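Local structure of quinoline 2-oxidoreductase large subunit (Pseudomonas putida, 1T3Q) at residues G86-M91 with A234-I239; Q101-N106 with E264-C269; A381-I386 with E399-N404; I386-R391 with V767-P772. The protein carries the molybdenum and molybdopterin cytosine dinucleotide cofactor of a xanthine dehydrogenase-family hydroxylase, and probably oxidises quinoline at its 2-position. One frame throughout, in Å; residues are numbered along the deposited sequence.

Overall arrangement
Contacts 1 and 2 are apolar and lie on one side of the chain's centre; contact 3 lies on the opposite side, and contact 4 sits beside it. The first two join elements of the hammerhead domain to helices 226-237 and 263-275 of the cofactor-binding region. They touch each other: Ile87 pairs with Gln101, and Phe236 packs on Leu266. Contact 2 is fully buried, contact 1 partly so. Contacts 3 and 4 both use helix 375-393; their segments overlap at Ile386, which packs across contact 3 but not contact 4. They rely on arginine-glutamate salt bridges. The bridge of contact 3 is buried, whereas that of contact 4 lies at the surface. The centres of contacts 1 and 3 are about 44 Å apart.

Contact 1 of 4, residues G86-M91 with A234-I239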
loop_
_atom_site.group_PDB
_atom_site.type_symbol
_atom_site.label_atom_id
_atom_site.label_comp_id
_atom_site.label_asym_id
_atom_site.label_seq_id
_atom_site.Cartn_x
_atom_site.Cartn_y
_atom_site.Cartn_z
ATOM N N GLY B 86 3.618 14.277 26.122
ATOM C CA GLY B 86 4.447 13.087 26.170
ATOM C C GLY B 86 3.773 11.794 26.595
ATOM O O GLY B 86 2.549 11.688 26.644
ATOM N N ILE B 87 4.599 10.809 26.926
ATOM C CA ILE B 87 4.126 9.491 27.320
ATOM C C ILE B 87 3.825 9.388 28.808
ATOM O O ILE B 87 4.736 9.424 29.630
ATOM C CB ILE B 87 5.170 8.415 26.954
ATOM C CG1 ILE B 87 5.491 8.501 25.457
ATOM C CG2 ILE B 87 4.646 7.035 27.317
ATOM C CD1 ILE B 87 6.596 7.563 25.009
ATOM N N VAL B 88 2.543 9.260 29.139
ATOM C CA VAL B 88 2.104 9.128 30.525
ATOM C C VAL B 88 2.116 7.646 30.887
ATOM O O VAL B 88 1.431 6.844 30.257
ATOM C CB VAL B 88 0.673 9.673 30.708
ATOM C CG1 VAL B 88 0.261 9.595 32.177
ATOM C CG2 VAL B 88 0.603 11.105 30.210
ATOM N N ALA B 89 2.899 7.284 31.896
ATOM C CA ALA B 89 3.002 5.892 32.310
ATOM C C ALA B 89 2.701 5.729 33.788
ATOM O O ALA B 89 3.370 6.320 34.638
ATOM C CB ALA B 89 4.403 5.359 32.000
ATOM N N THR B 90 1.700 4.915 34.095
ATOM C CA THR B 90 1.325 4.683 35.481
ATOM C C THR B 90 0.860 3.248 35.697
ATOM O O THR B 90 0.688 2.488 34.742
ATOM C CB THR B 90 0.204 5.648 35.916
ATOM O OG1 THR B 90 0.012 5.546 37.335
ATOM C CG2 THR B 90 -1.096 5.319 35.191
ATOM N N MET B 91 0.664 2.890 36.961
ATOM C CA MET B 91 0.228 1.556 37.344
ATOM C C MET B 91 -0.729 1.652 38.524
ATOM O O MET B 91 -0.590 2.538 39.368
ATOM C CB MET B 91 1.433 0.701 37.756
ATOM C CG MET B 91 2.228 0.097 36.611
ATOM S SD MET B 91 1.431 -1.360 35.901
ATOM C CE MET B 91 1.996 -1.245 34.208
ATOM N N ALA B 234 -3.455 8.128 19.492
ATOM C CA ALA B 234 -4.714 8.861 19.539
ATOM C C ALA B 234 -4.804 9.701 20.811
ATOM O O ALA B 234 -5.160 10.878 20.764
ATOM C CB ALA B 234 -5.886 7.894 19.474
ATOM N N MET B 235 -4.468 9.092 21.941
ATOM C CA MET B 235 -4.535 9.777 23.225
ATOM C C MET B 235 -3.452 10.826 23.468
ATOM O O MET B 235 -3.752 11.947 23.876
ATOM C CB MET B 235 -4.515 8.753 24.362
ATOM C CG MET B 235 -5.638 7.730 24.271
ATOM S SD MET B 235 -6.131 7.092 25.883
ATOM C CE MET B 235 -5.253 5.586 25.964
ATOM N N PHE B 236 -2.199 10.472 23.210
ATOM C CA PHE B 236 -1.096 11.391 23.445
ATOM C C PHE B 236 -0.918 12.491 22.396
ATOM O O PHE B 236 -0.241 13.482 22.654
ATOM C CB PHE B 236 0.201 10.596 23.620
ATOM C CG PHE B 236 0.178 9.648 24.796
ATOM C CD1 PHE B 236 0.946 8.491 24.789
ATOM C CD2 PHE B 236 -0.617 9.913 25.910
ATOM C CE1 PHE B 236 0.924 7.606 25.872
ATOM C CE2 PHE B 236 -0.645 9.037 26.996
ATOM C CZ PHE B 236 0.128 7.880 26.975
ATOM N N CYS B 237 -1.522 12.324 21.222
ATOM C CA CYS B 237 -1.424 13.336 20.171
ATOM C C CYS B 237 -2.782 13.981 19.930
ATOM O O CYS B 237 -2.916 14.874 19.095
ATOM C CB CYS B 237 -0.925 12.721 18.861
ATOM S SG CYS B 237 0.742 12.038 18.947
ATOM N N ALA B 238 -3.790 13.518 20.663
ATOM C CA ALA B 238 -5.143 14.045 20.527
ATOM C C ALA B 238 -5.626 13.969 19.078
ATOM O O ALA B 238 -6.056 14.967 18.496
ATOM C CB ALA B 238 -5.200 15.488 21.028
ATOM N N ILE B 239 -5.532 12.777 18.499
ATOM C CA ILE B 239 -5.979 12.535 17.134
ATOM C C ILE B 239 -7.085 11.488 17.250
ATOM O O ILE B 239 -6.918 10.484 17.937
ATOM C CB ILE B 239 -4.823 11.989 16.258
ATOM C CG1 ILE B 239 -3.734 13.060 16.123
ATOM C CG2 ILE B 239 -5.347 11.574 14.884
ATOM C CD1 ILE B 239 -2.528 12.636 15.291
#
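This is an apolar contact in which Phe236, near the end of helix 226-237, packs on the short strand 87-89. That strand pairs with strand 99-101 in a two-stranded antiparallel hairpin of the a/b hammerhead domain. The helix belongs to the molybdopterin-binding region, so the ring joins the two. Phe236 has CG anti to the carbonyl carbon (chi1 -61°), which directs the ring out from the helix and onto the strand backbone. One face of the ring takes the carbonyl of Gly86, with O 3.6 Å from Phe236 CG. The CA of Ile87 lies over the same face, 4.3 Å from the ring centroid and 22° off its normal, a CH-pi contact. Gly86 has a positive phi, and a CB there would be jammed against the preceding carbonyl oxygen. Ile87 meets the ring with its CG2 branch, crossing it at about a right angle. Its side chain also touches Pro263 and Leu329. Ser84 OG hydrogen-bonds to both Phe236 O and Gly86 N, which ties the helix to the residues leading into the strand. At the far end of the ring, Val88 N lies 3.5 Å from Phe236 CZ, and Val88 CB is 4.0 Å from Phe236 CE2.

Contact 2 of 4, residues Q101-N106 with E264-C269; sequences QPLLAN and EELLVC
Leu103 packs against Leu266 and Leu267, and these are the residues most deeply engaged here. Leu103 points its side chain at the helix and divides its contacts between the two neighbours. Its CD2 methyl meets Leu266 CD1 at 3.6 Å. Its other methyl, CD1, lies 3.8 Å from Leu266 CB, so the fork of Leu103 spans the root and one branch of Leu266. The two side chains cross at about a right angle.

Toward Leu267 the approach is different. Leu103 and Leu267 slide past each other in opposite directions, and Leu103 CB rests 3.9 Å from Leu267 CD2. Leu267 keeps CG anti to its carbonyl carbon (chi1 -72°), which carries both its methyls off the helix toward the loop. The loop that follows strand 99-101 of the hammerhead domain thus packs on helix 263-275 of the molybdopterin-binding region. The nearest backbones are those of Leu103 and Leu267, with CA atoms 7.1 Å apart, a separation filled by the leucine branches.

Leu104 adds a smaller contact. Its CB does not head for the helix, but an unusual first torsion (chi1 -104°) and the bend beyond it bring one methyl in. Leu104 CD1 meets Leu267 CD1 at 3.5 Å and also touches Leu267 CD2. Val80 of helix 77-81 packs on Leu103, Leu104 and Leu267, extending the cluster. Leu266 also reaches Val233 and Phe236 of helix 226-237.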
loop_
_atom_site.group_PDB
_atom_site.type_symbol
_atom_site.label_atom_id
_atom_site.label_comp_id
_atom_site.label_asym_id
_atom_site.label_seq_id
_atom_site.Cartn_x
_atom_site.Cartn_y
_atom_site.Cartn_z
ATOM N N GLN B 101 6.932 11.146 30.248
ATOM C CA GLN B 101 8.172 11.360 29.524
ATOM C C GLN B 101 7.930 12.260 28.332
ATOM O O GLN B 101 7.152 11.928 27.436
ATOM C CB GLN B 101 8.772 10.032 29.050
ATOM C CG GLN B 101 10.017 10.219 28.191
ATOM C CD GLN B 101 10.649 8.908 27.754
ATOM O OE1 GLN B 101 10.120 7.825 28.020
ATOM N NE2 GLN B 101 11.785 9.002 27.073
ATOM N N PRO B 102 8.594 13.425 28.304
ATOM C CA PRO B 102 8.390 14.318 27.169
ATOM C C PRO B 102 9.030 13.690 25.931
ATOM O O PRO B 102 10.048 13.001 26.035
ATOM C CB PRO B 102 9.087 15.596 27.617
ATOM C CG PRO B 102 10.259 15.071 28.400
ATOM C CD PRO B 102 9.631 13.941 29.218
ATOM N N LEU B 103 8.423 13.902 24.769
ATOM C CA LEU B 103 8.963 13.339 23.537
ATOM C C LEU B 103 10.365 13.901 23.314
ATOM O O LEU B 103 11.280 13.182 22.900
ATOM C CB LEU B 103 8.037 13.657 22.361
ATOM C CG LEU B 103 6.579 13.224 22.582
ATOM C CD1 LEU B 103 5.789 13.397 21.295
ATOM C CD2 LEU B 103 6.522 11.764 23.047
ATOM N N LEU B 104 10.524 15.191 23.603
ATOM C CA LEU B 104 11.811 15.864 23.489
ATOM C C LEU B 104 12.055 16.574 24.808
ATOM O O LEU B 104 11.132 17.155 25.375
ATOM C CB LEU B 104 11.797 16.904 22.369
ATOM C CG LEU B 104 12.513 16.555 21.066
ATOM C CD1 LEU B 104 11.821 15.376 20.407
ATOM C CD2 LEU B 104 12.497 17.768 20.146
ATOM N N ALA B 105 13.286 16.524 25.302
ATOM C CA ALA B 105 13.600 17.206 26.551
ATOM C C ALA B 105 13.220 18.671 26.351
ATOM O O ALA B 105 13.408 19.221 25.264
ATOM C CB ALA B 105 15.085 17.086 26.860
ATOM N N ASN B 106 12.667 19.296 27.385
ATOM C CA ASN B 106 12.278 20.698 27.288
ATOM C C ASN B 106 12.746 21.427 28.535
ATOM O O ASN B 106 12.110 21.341 29.583
ATOM C CB ASN B 106 10.756 20.829 27.157
ATOM C CG ASN B 106 10.320 22.240 26.784
ATOM O OD1 ASN B 106 9.127 22.533 26.703
ATOM N ND2 ASN B 106 11.288 23.117 26.547
ATOM N N GLU B 264 9.687 8.421 19.425
ATOM C CA GLU B 264 9.789 8.596 17.979
ATOM C C GLU B 264 8.537 8.193 17.203
ATOM O O GLU B 264 8.253 8.775 16.159
ATOM C CB GLU B 264 11.010 7.847 17.432
ATOM C CG GLU B 264 12.340 8.416 17.905
ATOM C CD GLU B 264 12.873 7.751 19.160
ATOM O OE1 GLU B 264 12.065 7.364 20.034
ATOM O OE2 GLU B 264 14.109 7.625 19.279
ATOM N N GLU B 265 7.786 7.208 17.696
ATOM C CA GLU B 265 6.566 6.798 17.000
ATOM C C GLU B 265 5.571 7.949 17.012
ATOM O O GLU B 265 4.883 8.209 16.024
ATOM C CB GLU B 265 5.942 5.558 17.663
ATOM C CG GLU B 265 6.781 4.303 17.493
ATOM C CD GLU B 265 6.214 3.100 18.232
ATOM O OE1 GLU B 265 5.921 2.078 17.572
ATOM O OE2 GLU B 265 6.073 3.171 19.471
ATOM N N LEU B 266 5.500 8.652 18.137
ATOM C CA LEU B 266 4.588 9.773 18.228
ATOM C C LEU B 266 5.142 10.912 17.389
ATOM O O LEU B 266 4.404 11.560 16.651
ATOM C CB LEU B 266 4.430 10.225 19.685
ATOM C CG LEU B 266 3.849 9.184 20.647
ATOM C CD1 LEU B 266 3.694 9.803 22.031
ATOM C CD2 LEU B 266 2.511 8.701 20.133
ATOM N N LEU B 267 6.449 11.131 17.486
ATOM C CA LEU B 267 7.083 12.213 16.749
ATOM C C LEU B 267 6.874 12.147 15.248
ATOM O O LEU B 267 6.540 13.159 14.636
ATOM C CB LEU B 267 8.574 12.283 17.076
ATOM C CG LEU B 267 8.904 12.809 18.479
ATOM C CD1 LEU B 267 10.372 12.588 18.781
ATOM C CD2 LEU B 267 8.547 14.304 18.574
ATOM N N VAL B 268 7.051 10.978 14.633
ATOM C CA VAL B 268 6.854 10.926 13.188
ATOM C C VAL B 268 5.424 11.276 12.798
ATOM O O VAL B 268 5.197 11.887 11.756
ATOM C CB VAL B 268 7.248 9.552 12.583
ATOM C CG1 VAL B 268 8.756 9.368 12.694
ATOM C CG2 VAL B 268 6.516 8.423 13.297
ATOM N N CYS B 269 4.458 10.912 13.638
ATOM C CA CYS B 269 3.064 11.234 13.345
ATOM C C CYS B 269 2.872 12.742 13.409
ATOM O O CYS B 269 2.231 13.335 12.539
ATOM C CB CYS B 269 2.129 10.558 14.350
ATOM S SG CYS B 269 2.117 8.753 14.233
#

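Contact 3 of 4, residues A381-I386 with E399-N404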
loop_
_atom_site.group_PDB
_atom_site.type_symbol
_atom_site.label_atom_id
_atom_site.label_comp_id
_atom_site.label_asym_id
_atom_site.label_seq_id
_atom_site.Cartn_x
_atom_site.Cartn_y
_atom_site.Cartn_z
ATOM N N ALA B 381 19.612 -15.964 40.994
ATOM C CA ALA B 381 19.929 -15.941 42.416
ATOM C C ALA B 381 19.466 -17.179 43.183
ATOM O O ALA B 381 20.254 -17.798 43.900
ATOM C CB ALA B 381 19.335 -14.682 43.051
ATOM N N ARG B 382 18.199 -17.546 43.027
ATOM C CA ARG B 382 17.660 -18.702 43.744
ATOM C C ARG B 382 18.294 -20.023 43.316
ATOM O O ARG B 382 18.722 -20.806 44.156
ATOM C CB ARG B 382 16.141 -18.793 43.561
ATOM C CG ARG B 382 15.471 -19.798 44.499
ATOM C CD ARG B 382 14.062 -20.130 44.043
ATOM N NE ARG B 382 14.068 -20.596 42.663
ATOM C CZ ARG B 382 13.597 -19.900 41.635
ATOM N NH1 ARG B 382 13.661 -20.405 40.412
ATOM N NH2 ARG B 382 13.039 -18.712 41.834
ATOM N N GLU B 383 18.352 -20.276 42.012
ATOM C CA GLU B 383 18.930 -21.526 41.537
ATOM C C GLU B 383 20.397 -21.650 41.931
ATOM O O GLU B 383 20.871 -22.744 42.232
ATOM C CB GLU B 383 18.767 -21.653 40.021
ATOM C CG GLU B 383 17.305 -21.722 39.557
ATOM C CD GLU B 383 16.547 -22.907 40.153
ATOM O OE1 GLU B 383 15.593 -22.687 40.934
ATOM O OE2 GLU B 383 16.904 -24.063 39.839
ATOM N N THR B 384 21.114 -20.532 41.937
ATOM C CA THR B 384 22.519 -20.551 42.321
ATOM C C THR B 384 22.658 -20.875 43.809
ATOM O O THR B 384 23.549 -21.620 44.210
ATOM C CB THR B 384 23.201 -19.195 42.012
ATOM O OG1 THR B 384 23.273 -19.014 40.591
ATOM C CG2 THR B 384 24.613 -19.153 42.586
ATOM N N LEU B 385 21.771 -20.318 44.627
ATOM C CA LEU B 385 21.808 -20.578 46.065
ATOM C C LEU B 385 21.368 -22.009 46.360
ATOM O O LEU B 385 21.879 -22.647 47.277
ATOM C CB LEU B 385 20.905 -19.590 46.806
ATOM C CG LEU B 385 21.401 -18.142 46.830
ATOM C CD1 LEU B 385 20.407 -17.267 47.593
ATOM C CD2 LEU B 385 22.767 -18.082 47.494
ATOM N N ILE B 386 20.420 -22.511 45.578
ATOM C CA ILE B 386 19.938 -23.876 45.758
ATOM C C ILE B 386 21.081 -24.862 45.500
ATOM O O ILE B 386 21.253 -25.835 46.243
ATOM C CB ILE B 386 18.750 -24.168 44.814
ATOM C CG1 ILE B 386 17.516 -23.400 45.305
ATOM C CG2 ILE B 386 18.486 -25.668 44.739
ATOM C CD1 ILE B 386 16.279 -23.570 44.438
ATOM N N GLU B 399 18.665 -33.741 43.517
ATOM C CA GLU B 399 18.037 -34.288 44.718
ATOM C C GLU B 399 17.477 -33.214 45.650
ATOM O O GLU B 399 16.372 -33.362 46.169
ATOM C CB GLU B 399 19.039 -35.170 45.476
ATOM C CG GLU B 399 18.512 -35.805 46.772
ATOM C CD GLU B 399 17.240 -36.616 46.576
ATOM O OE1 GLU B 399 17.099 -37.277 45.525
ATOM O OE2 GLU B 399 16.382 -36.606 47.484
ATOM N N ILE B 400 18.222 -32.134 45.872
ATOM C CA ILE B 400 17.711 -31.098 46.762
ATOM C C ILE B 400 16.438 -30.477 46.185
ATOM O O ILE B 400 15.555 -30.044 46.934
ATOM C CB ILE B 400 18.760 -29.998 47.043
ATOM C CG1 ILE B 400 18.297 -29.150 48.235
ATOM C CG2 ILE B 400 18.964 -29.118 45.810
ATOM C CD1 ILE B 400 19.370 -28.242 48.803
ATOM N N ARG B 401 16.331 -30.445 44.859
ATOM C CA ARG B 401 15.143 -29.896 44.221
ATOM C C ARG B 401 13.950 -30.846 44.362
ATOM O O ARG B 401 12.826 -30.399 44.573
ATOM C CB ARG B 401 15.428 -29.568 42.749
ATOM C CG ARG B 401 16.295 -28.319 42.587
ATOM C CD ARG B 401 16.674 -28.058 41.136
ATOM N NE ARG B 401 17.344 -26.766 40.953
ATOM C CZ ARG B 401 18.604 -26.502 41.285
ATOM N NH1 ARG B 401 19.370 -27.439 41.830
ATOM N NH2 ARG B 401 19.106 -25.290 41.057
ATOM N N ARG B 402 14.192 -32.151 44.260
ATOM C CA ARG B 402 13.111 -33.126 44.417
ATOM C C ARG B 402 12.455 -32.984 45.787
ATOM O O ARG B 402 11.258 -33.213 45.941
ATOM C CB ARG B 402 13.631 -34.560 44.309
ATOM C CG ARG B 402 14.176 -34.947 42.960
ATOM C CD ARG B 402 14.417 -36.450 42.900
ATOM N NE ARG B 402 15.021 -36.818 41.627
ATOM C CZ ARG B 402 16.326 -36.963 41.435
ATOM N NH1 ARG B 402 17.173 -36.782 42.439
ATOM N NH2 ARG B 402 16.784 -37.262 40.228
ATOM N N ARG B 403 13.252 -32.617 46.782
ATOM C CA ARG B 403 12.757 -32.477 48.147
ATOM C C ARG B 403 12.006 -31.181 48.432
ATOM O O ARG B 403 11.449 -31.015 49.517
ATOM C CB ARG B 403 13.924 -32.612 49.130
ATOM C CG ARG B 403 14.680 -33.918 48.984
ATOM C CD ARG B 403 15.835 -34.015 49.956
ATOM N NE ARG B 403 16.555 -35.274 49.798
ATOM C CZ ARG B 403 17.509 -35.699 50.616
ATOM N NH1 ARG B 403 18.106 -36.859 50.391
ATOM N NH2 ARG B 403 17.865 -34.965 51.662
ATOM N N ASN B 404 11.977 -30.268 47.467
ATOM C CA ASN B 404 11.295 -28.994 47.674
ATOM C C ASN B 404 10.289 -28.615 46.597
ATOM O O ASN B 404 9.497 -27.689 46.773
ATOM C CB ASN B 404 12.334 -27.887 47.812
ATOM C CG ASN B 404 13.142 -28.014 49.082
ATOM O OD1 ASN B 404 12.646 -27.724 50.174
ATOM N ND2 ASN B 404 14.386 -28.464 48.955
#
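Glu383 and Arg401 form a buried salt bridge that ties helix 375-393 to helix 397-402. Arg401 comes in side-on and gives two nitrogens to one oxygen. Its NH2 is 2.8 Å from Glu383 OE2, and its NE is 3.0 Å from the same atom. OE2 lies in the guanidinium plane, but both nitrogens reach it from the same face of the carboxylate, whose plane is turned 59° from the guanidinium. A bend at chi2 (-60°) turns the Glu383 carboxylate between two arginines; its OE1 takes bonds from Arg382 NE and NH1. The two helices follow one another in the molybdopterin-binding region, joined by a short connection. The tight part is at Ile386. Its CG2 lies over one face of the Arg401 guanidinium, 3.5 Å from NH1, and also meets Ile400 CG2 at 3.6 Å. An alanine in place of Glu383 would probably leave Arg382 and Arg401 without the carboxylate between them, with Arg401 still held through NH1 by Asp387 but less firmly fixed at NE and NH2. The looser side is at partly exposed Glu399 and exposed Arg403. There Arg403 NE holds Glu399 OE2 at 2.7 Å, while Arg402 NH1 donates to OE1 of the same carboxylate.

Contact 4 of 4, residues I386-R391 with V767-P772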
loop_
_atom_site.group_PDB
_atom_site.type_symbol
_atom_site.label_atom_id
_atom_site.label_comp_id
_atom_site.label_asym_id
_atom_site.label_seq_id
_atom_site.Cartn_x
_atom_site.Cartn_y
_atom_site.Cartn_z
ATOM N N ILE B 386 20.420 -22.511 45.578
ATOM C CA ILE B 386 19.938 -23.876 45.758
ATOM C C ILE B 386 21.081 -24.862 45.500
ATOM O O ILE B 386 21.253 -25.835 46.243
ATOM C CB ILE B 386 18.750 -24.168 44.814
ATOM C CG1 ILE B 386 17.516 -23.400 45.305
ATOM C CG2 ILE B 386 18.486 -25.668 44.739
ATOM C CD1 ILE B 386 16.279 -23.570 44.438
ATOM N N ASP B 387 21.864 -24.608 44.454
ATOM C CA ASP B 387 23.000 -25.466 44.127
ATOM C C ASP B 387 24.046 -25.386 45.232
ATOM O O ASP B 387 24.691 -26.380 45.563
ATOM C CB ASP B 387 23.656 -25.040 42.804
ATOM C CG ASP B 387 23.015 -25.690 41.583
ATOM O OD1 ASP B 387 23.593 -25.569 40.477
ATOM O OD2 ASP B 387 21.946 -26.318 41.714
ATOM N N ARG B 388 24.223 -24.193 45.790
ATOM C CA ARG B 388 25.195 -23.987 46.854
ATOM C C ARG B 388 24.762 -24.737 48.109
ATOM O O ARG B 388 25.591 -25.301 48.823
ATOM C CB ARG B 388 25.329 -22.498 47.175
ATOM C CG ARG B 388 26.470 -22.169 48.121
ATOM C CD ARG B 388 26.530 -20.677 48.399
ATOM N NE ARG B 388 26.698 -19.902 47.171
ATOM C CZ ARG B 388 26.550 -18.584 47.096
ATOM N NH1 ARG B 388 26.722 -17.963 45.938
ATOM N NH2 ARG B 388 26.221 -17.886 48.177
ATOM N N ALA B 389 23.462 -24.729 48.377
ATOM C CA ALA B 389 22.922 -25.421 49.542
ATOM C C ALA B 389 23.145 -26.916 49.369
ATOM O O ALA B 389 23.505 -27.613 50.311
ATOM C CB ALA B 389 21.432 -25.126 49.683
ATOM N N ALA B 390 22.929 -27.402 48.152
ATOM C CA ALA B 390 23.112 -28.816 47.861
ATOM C C ALA B 390 24.550 -29.229 48.142
ATOM O O ALA B 390 24.787 -30.199 48.860
ATOM C CB ALA B 390 22.750 -29.109 46.402
ATOM N N ARG B 391 25.510 -28.493 47.584
ATOM C CA ARG B 391 26.921 -28.816 47.793
ATOM C C ARG B 391 27.276 -28.813 49.270
ATOM O O ARG B 391 28.052 -29.646 49.730
ATOM C CB ARG B 391 27.839 -27.828 47.056
ATOM C CG ARG B 391 27.997 -28.099 45.567
ATOM C CD ARG B 391 29.136 -27.255 44.974
ATOM N NE ARG B 391 28.878 -25.827 45.120
ATOM C CZ ARG B 391 28.092 -25.123 44.316
ATOM N NH1 ARG B 391 27.916 -23.828 44.535
ATOM N NH2 ARG B 391 27.504 -25.705 43.278
ATOM N N VAL B 767 32.743 -17.641 44.805
ATOM C CA VAL B 767 31.429 -17.543 44.189
ATOM C C VAL B 767 31.429 -16.313 43.297
ATOM O O VAL B 767 32.247 -15.411 43.469
ATOM C CB VAL B 767 30.290 -17.384 45.230
ATOM C CG1 VAL B 767 30.317 -18.533 46.218
ATOM C CG2 VAL B 767 30.407 -16.043 45.940
ATOM N N ILE B 768 30.520 -16.295 42.329
ATOM C CA ILE B 768 30.375 -15.166 41.426
ATOM C C ILE B 768 28.880 -14.915 41.344
ATOM O O ILE B 768 28.111 -15.762 40.877
ATOM C CB ILE B 768 30.961 -15.466 40.035
ATOM C CG1 ILE B 768 32.486 -15.568 40.141
ATOM C CG2 ILE B 768 30.554 -14.376 39.054
ATOM C CD1 ILE B 768 33.201 -15.760 38.810
ATOM N N GLU B 769 28.467 -13.746 41.815
ATOM C CA GLU B 769 27.055 -13.421 41.849
ATOM C C GLU B 769 26.651 -12.243 40.978
ATOM O O GLU B 769 25.523 -11.751 41.061
ATOM C CB GLU B 769 26.646 -13.211 43.316
ATOM C CG GLU B 769 26.825 -14.495 44.146
ATOM C CD GLU B 769 26.793 -14.268 45.650
ATOM O OE1 GLU B 769 26.726 -15.268 46.401
ATOM O OE2 GLU B 769 26.844 -13.098 46.083
ATOM N N THR B 770 27.567 -11.807 40.121
ATOM C CA THR B 770 27.290 -10.696 39.218
ATOM C C THR B 770 27.414 -11.135 37.760
ATOM O O THR B 770 28.351 -11.849 37.408
ATOM C CB THR B 770 28.284 -9.535 39.437
ATOM O OG1 THR B 770 28.210 -9.089 40.795
ATOM C CG2 THR B 770 27.959 -8.375 38.514
ATOM N N VAL B 771 26.455 -10.740 36.926
ATOM C CA VAL B 771 26.536 -11.045 35.500
ATOM C C VAL B 771 26.688 -9.706 34.779
ATOM O O VAL B 771 26.194 -8.677 35.248
ATOM C CB VAL B 771 25.279 -11.781 34.955
ATOM C CG1 VAL B 771 25.175 -13.168 35.582
ATOM C CG2 VAL B 771 24.024 -10.963 35.219
ATOM N N PRO B 772 27.379 -9.700 33.629
ATOM C CA PRO B 772 28.001 -10.867 32.996
ATOM C C PRO B 772 29.255 -11.340 33.731
ATOM O O PRO B 772 29.953 -10.546 34.360
ATOM C CB PRO B 772 28.317 -10.359 31.596
ATOM C CG PRO B 772 28.720 -8.934 31.870
ATOM C CD PRO B 772 27.649 -8.474 32.853
#
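Arg388 leaves its helix with CG anti to the backbone N (chi1 -171°) and bends at chi3 (-58°), which swings its guanidinium onto Val767 and Glu769. Glu769 answers with a chain that is extended beyond CG, and the two side chains cross at about a right angle. The result is a surface salt bridge between helix 375-393 and the run that enters the short strand 770-771. That strand lies parallel to strand 185-193 in a mixed sheet, so the bridge links the helix to the residues that lead into this strand of the sheet. Segments 386-391 and 767-772 are 376 residues apart in sequence.

The two flat groups are nearly coplanar, with 15° between their planes. Arg388 NH1 gives the main bond to Glu769 OE1, at 2.7 Å. It meets the anti lone pair of that oxygen, pointing away from OE2. Arg388 NH2 adds a weak bond to the same oxygen at 3.2 Å. The other oxygen, Glu769 OE2, accepts from the backbone N of Gln190, which helps fix the carboxylate. Arg388 also packs on Val187 of the same strand.

A leucine in place of Arg388 takes away both N-H donors, and the Glu769 carboxylate would probably be left without its charged mate, held through OE2 by Gln190 N. Val767 lies over one face of the guanidinium, crossing the arginine chain at about a right angle, with its CG1 methyl 3.7 Å from Arg388 NH1.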